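Peptidase S8 and S53, subtilisin, kexin, sedolisin (Mycobacterium smegmatis, PDB 4KG7) is a subtilisin-like serine endopeptidase, the mycosin MycP3, that belongs to the type VII (ESX-3) secretion system and probably cleaves proteins through a serine-protease charge relay. Local coordinates at residues A[281-286]-A[323-328]; A[350-355]-A[363-368]. One frame throughout, in Å; residues are numbered along the deposited sequence.

Interaction 1: residues A[281-286]-A[323-328]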
loop_
_atom_site.group_PDB
_atom_site.type_symbol
_atom_site.label_atom_id
_atom_site.label_comp_id
_atom_site.label_asym_id
_atom_site.label_seq_id
_atom_site.Cartn_x
_atom_site.Cartn_y
_atom_site.Cartn_z
ATOM N N VAL A 281 -0.088 12.815 -4.341
ATOM C CA VAL A 281 -1.138 11.814 -4.644
ATOM C C VAL A 281 -1.310 11.717 -6.159
ATOM O O VAL A 281 -1.491 12.734 -6.843
ATOM C CB VAL A 281 -2.474 12.095 -3.959
ATOM C CG1 VAL A 281 -3.471 11.000 -4.319
ATOM C CG2 VAL A 281 -2.277 12.138 -2.447
ATOM N N GLY A 282 -1.231 10.486 -6.684
ATOM C CA GLY A 282 -1.240 10.241 -8.124
ATOM C C GLY A 282 -2.459 9.539 -8.703
ATOM O O GLY A 282 -2.755 9.654 -9.896
ATOM N N ILE A 283 -3.203 8.836 -7.860
ATOM C CA ILE A 283 -4.287 7.995 -8.350
ATOM C C ILE A 283 -5.111 7.619 -7.130
ATOM O O ILE A 283 -4.715 7.906 -5.992
ATOM C CB ILE A 283 -3.704 6.748 -9.073
ATOM C CG1 ILE A 283 -4.729 6.068 -10.014
ATOM C CG2 ILE A 283 -3.128 5.780 -8.082
ATOM C CD1 ILE A 283 -4.077 5.097 -10.964
ATOM N N ALA A 284 -6.249 6.968 -7.338
ATOM C CA ALA A 284 -7.075 6.510 -6.229
ATOM C C ALA A 284 -7.705 5.185 -6.516
ATOM O O ALA A 284 -7.715 4.724 -7.654
ATOM C CB ALA A 284 -8.135 7.529 -5.897
ATOM N N ALA A 285 -8.237 4.560 -5.473
ATOM C CA ALA A 285 -9.028 3.323 -5.651
ATOM C C ALA A 285 -9.982 3.156 -4.451
ATOM O O ALA A 285 -9.885 3.884 -3.475
ATOM C CB ALA A 285 -8.097 2.116 -5.817
ATOM N N PRO A 286 -10.918 2.221 -4.540
ATOM C CA PRO A 286 -11.854 2.079 -3.412
ATOM C C PRO A 286 -11.177 1.818 -2.077
ATOM O O PRO A 286 -10.284 0.969 -1.996
ATOM C CB PRO A 286 -12.740 0.910 -3.846
ATOM C CG PRO A 286 -12.702 1.023 -5.354
ATOM C CD PRO A 286 -11.255 1.294 -5.620
ATOM N N ALA A 323 -3.705 -1.355 -2.232
ATOM C CA ALA A 323 -3.708 -2.764 -2.581
ATOM C C ALA A 323 -4.400 -2.993 -3.909
ATOM O O ALA A 323 -3.902 -3.711 -4.774
ATOM C CB ALA A 323 -4.369 -3.569 -1.488
ATOM N N TYR A 324 -5.550 -2.367 -4.091
ATOM C CA TYR A 324 -6.248 -2.471 -5.386
ATOM C C TYR A 324 -5.352 -2.013 -6.522
ATOM O O TYR A 324 -5.304 -2.674 -7.561
ATOM C CB TYR A 324 -7.532 -1.639 -5.361
ATOM C CG TYR A 324 -8.722 -2.317 -4.727
ATOM C CD1 TYR A 324 -9.194 -3.541 -5.229
ATOM C CD2 TYR A 324 -9.486 -1.686 -3.733
ATOM C CE1 TYR A 324 -10.295 -4.166 -4.701
ATOM C CE2 TYR A 324 -10.592 -2.309 -3.200
ATOM C CZ TYR A 324 -11.023 -3.528 -3.706
ATOM O OH TYR A 324 -12.155 -4.126 -3.205
ATOM N N VAL A 325 -4.689 -0.869 -6.374
ATOM C CA VAL A 325 -3.832 -0.388 -7.415
ATOM C C VAL A 325 -2.667 -1.326 -7.713
ATOM O O VAL A 325 -2.329 -1.528 -8.874
ATOM C CB VAL A 325 -3.355 1.048 -7.143
ATOM C CG1 VAL A 325 -2.322 1.507 -8.188
ATOM C CG2 VAL A 325 -4.544 1.990 -7.154
ATOM N N SER A 326 -2.042 -1.879 -6.686
ATOM C CA SER A 326 -1.019 -2.911 -6.902
ATOM C C SER A 326 -1.543 -4.097 -7.708
ATOM O O SER A 326 -0.851 -4.639 -8.581
ATOM C CB SER A 326 -0.448 -3.365 -5.584
ATOM O OG SER A 326 0.353 -2.331 -5.047
ATOM N N GLY A 327 -2.734 -4.568 -7.374
ATOM C CA GLY A 327 -3.346 -5.633 -8.178
ATOM C C GLY A 327 -3.563 -5.245 -9.634
ATOM O O GLY A 327 -3.284 -6.015 -10.536
ATOM N N VAL A 328 -4.045 -4.034 -9.863
ATOM C CA VAL A 328 -4.212 -3.553 -11.235
ATOM C C VAL A 328 -2.888 -3.433 -11.961
ATOM O O VAL A 328 -2.790 -3.783 -13.122
ATOM C CB VAL A 328 -4.973 -2.212 -11.306
ATOM C CG1 VAL A 328 -5.159 -1.761 -12.738
ATOM C CG2 VAL A 328 -6.350 -2.325 -10.685
#

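Interaction 2: residues A[350-355]-A[363-368]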
loop_
_atom_site.group_PDB
_atom_site.type_symbol
_atom_site.label_atom_id
_atom_site.label_comp_id
_atom_site.label_asym_id
_atom_site.label_seq_id
_atom_site.Cartn_x
_atom_site.Cartn_y
_atom_site.Cartn_z
ATOM N N THR A 350 -2.823 7.858 -16.733
ATOM C CA THR A 350 -3.414 8.533 -17.902
ATOM C C THR A 350 -4.785 7.967 -18.243
ATOM O O THR A 350 -5.585 8.634 -18.915
ATOM C CB THR A 350 -2.482 8.435 -19.123
ATOM O OG1 THR A 350 -2.369 7.088 -19.543
ATOM C CG2 THR A 350 -1.143 8.959 -18.805
ATOM N N THR A 351 -5.092 6.763 -17.751
ATOM C CA THR A 351 -6.397 6.128 -18.018
ATOM C C THR A 351 -7.349 6.155 -16.825
ATOM O O THR A 351 -8.447 5.624 -16.903
ATOM C CB THR A 351 -6.255 4.656 -18.477
ATOM O OG1 THR A 351 -5.669 3.853 -17.434
ATOM C CG2 THR A 351 -5.400 4.557 -19.733
ATOM N N ALA A 352 -6.942 6.793 -15.744
ATOM C CA ALA A 352 -7.804 6.870 -14.552
ATOM C C ALA A 352 -8.996 7.803 -14.838
ATOM O O ALA A 352 -8.978 8.585 -15.811
ATOM C CB ALA A 352 -6.995 7.341 -13.359
ATOM N N GLN A 353 -10.008 7.732 -13.974
ATOM C CA GLN A 353 -11.310 8.349 -14.268
ATOM C C GLN A 353 -11.279 9.852 -14.336
ATOM O O GLN A 353 -12.078 10.442 -15.061
ATOM C CB GLN A 353 -12.384 7.817 -13.313
ATOM C CG GLN A 353 -12.566 6.332 -13.597
ATOM C CD GLN A 353 -13.857 5.708 -13.123
ATOM O OE1 GLN A 353 -14.607 6.288 -12.349
ATOM N NE2 GLN A 353 -14.126 4.499 -13.621
ATOM N N GLY A 354 -10.323 10.472 -13.657
ATOM C CA GLY A 354 -10.174 11.925 -13.679
ATOM C C GLY A 354 -8.910 12.415 -14.378
ATOM O O GLY A 354 -8.418 13.511 -14.096
ATOM N N ALA A 355 -8.386 11.621 -15.305
ATOM C CA ALA A 355 -7.091 11.916 -15.931
ATOM C C ALA A 355 -7.089 13.214 -16.755
ATOM O O ALA A 355 -6.030 13.818 -16.968
ATOM C CB ALA A 355 -6.651 10.735 -16.776
ATOM N N ILE A 363 -7.091 12.655 -4.761
ATOM C CA ILE A 363 -7.207 11.415 -5.535
ATOM C C ILE A 363 -6.342 11.372 -6.796
ATOM O O ILE A 363 -6.459 10.447 -7.601
ATOM C CB ILE A 363 -8.682 11.054 -5.827
ATOM C CG1 ILE A 363 -9.333 12.120 -6.693
ATOM C CG2 ILE A 363 -9.430 10.824 -4.518
ATOM C CD1 ILE A 363 -10.729 11.738 -7.161
ATOM N N GLY A 364 -5.453 12.351 -6.965
ATOM C CA GLY A 364 -4.513 12.313 -8.096
ATOM C C GLY A 364 -5.280 12.381 -9.400
ATOM O O GLY A 364 -6.128 13.265 -9.572
ATOM N N ALA A 365 -4.959 11.473 -10.322
ATOM C CA ALA A 365 -5.676 11.345 -11.591
ATOM C C ALA A 365 -7.055 10.688 -11.452
ATOM O O ALA A 365 -7.756 10.487 -12.446
ATOM C CB ALA A 365 -4.799 10.585 -12.597
ATOM N N GLY A 366 -7.472 10.375 -10.237
ATOM C CA GLY A 366 -8.812 9.816 -10.000
ATOM C C GLY A 366 -8.789 8.312 -9.862
ATOM O O GLY A 366 -7.710 7.686 -9.819
ATOM N N MET A 367 -9.976 7.711 -9.798
ATOM C CA MET A 367 -10.078 6.267 -9.577
ATOM C C MET A 367 -9.453 5.505 -10.742
ATOM O O MET A 367 -9.731 5.767 -11.914
ATOM C CB MET A 367 -11.529 5.801 -9.382
ATOM C CG MET A 367 -11.665 4.334 -8.953
ATOM S SD MET A 367 -13.385 4.027 -8.522
ATOM C CE MET A 367 -14.302 4.458 -9.987
ATOM N N VAL A 368 -8.608 4.549 -10.397
ATOM C CA VAL A 368 -8.004 3.658 -11.376
ATOM C C VAL A 368 -9.092 2.987 -12.191
ATOM O O VAL A 368 -10.188 2.676 -11.681
ATOM C CB VAL A 368 -7.102 2.621 -10.654
ATOM C CG1 VAL A 368 -7.893 1.669 -9.760
ATOM C CG2 VAL A 368 -6.197 1.866 -11.608
HETATM O O HOH W 1 -8.514 14.029 -11.048
#

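Interaction 1: residues A[281-286]-A[323-328]
The ring of Tyr324 meets Pro286 at its edge: the carbonyl O of Pro286 lies in the ring plane, 3.3 Å from CD2 of Tyr324. The Pro286 side chain crosses the Tyr324 side chain at about a right angle, its CB 3.9 Å from Tyr324 CE2. Beyond the two segments, Leu53 and Asn49 of helix 48-53, Leu111 of helix 104-113 and Val124 also touch the tyrosine. This is sheet-on-helix packing in the subtilisin fold: 281-286 is an outermost strand of the seven-stranded parallel sheet, and 323-328 belongs to helix 318-335, which carries the predicted nucleophile Ser319 near its start. The Tyr324 side chain is about 9 Å from that of Ser319. The short axes approach to 7.9 Å at 106°, close to perpendicular, and no hydrogen bond links them. Ala285 CB touches both helix residues, lying 3.8 Å from Tyr324 CB and also against Val325. Ile283 extends the apolar patch toward Val325, which also packs on Val262 of the adjacent strand 259-265. With chi1 at 174°, Val325 has CG1 anti to its backbone N, which leaves CG2 to face the strand, 3.8 Å from Ala285 CB and 4.2 Å from Ile283 CG2.

Interaction 2: residues A[350-355]-A[363-368]
Gln353 N donates to Met367 O at 2.9 Å, a fairly straight bond (N-H...O 158°) whose donor is tilted 24° from the carbonyl plane. A second, weak bond runs from Gly354 N to Ala365 O, 2.8 Å long but bent to 127° at the hydrogen. Around this pair Ala352 CB packs against Ala365 CB at 4.0 Å, and the side chains of Gln353 and Met367 run side by side in the same direction. A bend at chi3 brings Met367 CE to the glutamine amide; its 3.0 Å separation from Gln353 OE1 is unusually short and doubtful in detail. The backbones come very close, with the CA atoms of Gly354 and Gly366 4.5 Å apart. Gly366 lies where they come together, its CA 4.0 Å from Gly354 N. Each segment contains a beta turn: type I from Ala352 to Ala355 and type II' from Ile363 to Gly366, the latter with Gly364 at positive phi. A water donates to Gly354 O and Gly364 O, joining the turns again. Farther out, Thr350 and Thr351 bond through their hydroxyls to His346 O and Arg347 O of helix 341-350, while Val368 packs on strand 281-286. Joining the end of that helix to the segment beside the strand thus rests on backbone polarity, one sound hydrogen bond, one weak one and a water bridge, flanked by alanine and methionine packing.

Interaction 1 is wholly buried, largely apolar and without hydrogen bonds, with its centre about 8 Å from that of the chain, whereas interaction 2 lies about 17 Å out, is partly buried and leaves Gln353 exposed. Their chemistry differs accordingly: methyl groups and a ring edge join sheet to helix in the first, and backbone amides, carbonyls and a water join two turns in the second. Strand 281-286 ties them together. Its edge not paired with strand 259-265 takes up 363-368, with probable hydrogen bonds from Ala365 N to Gly282 O and from Val368 N to Ala284 O, both 2.9 Å. Ile283 and Ala284 also pack against that segment, so the strand borders both contacts.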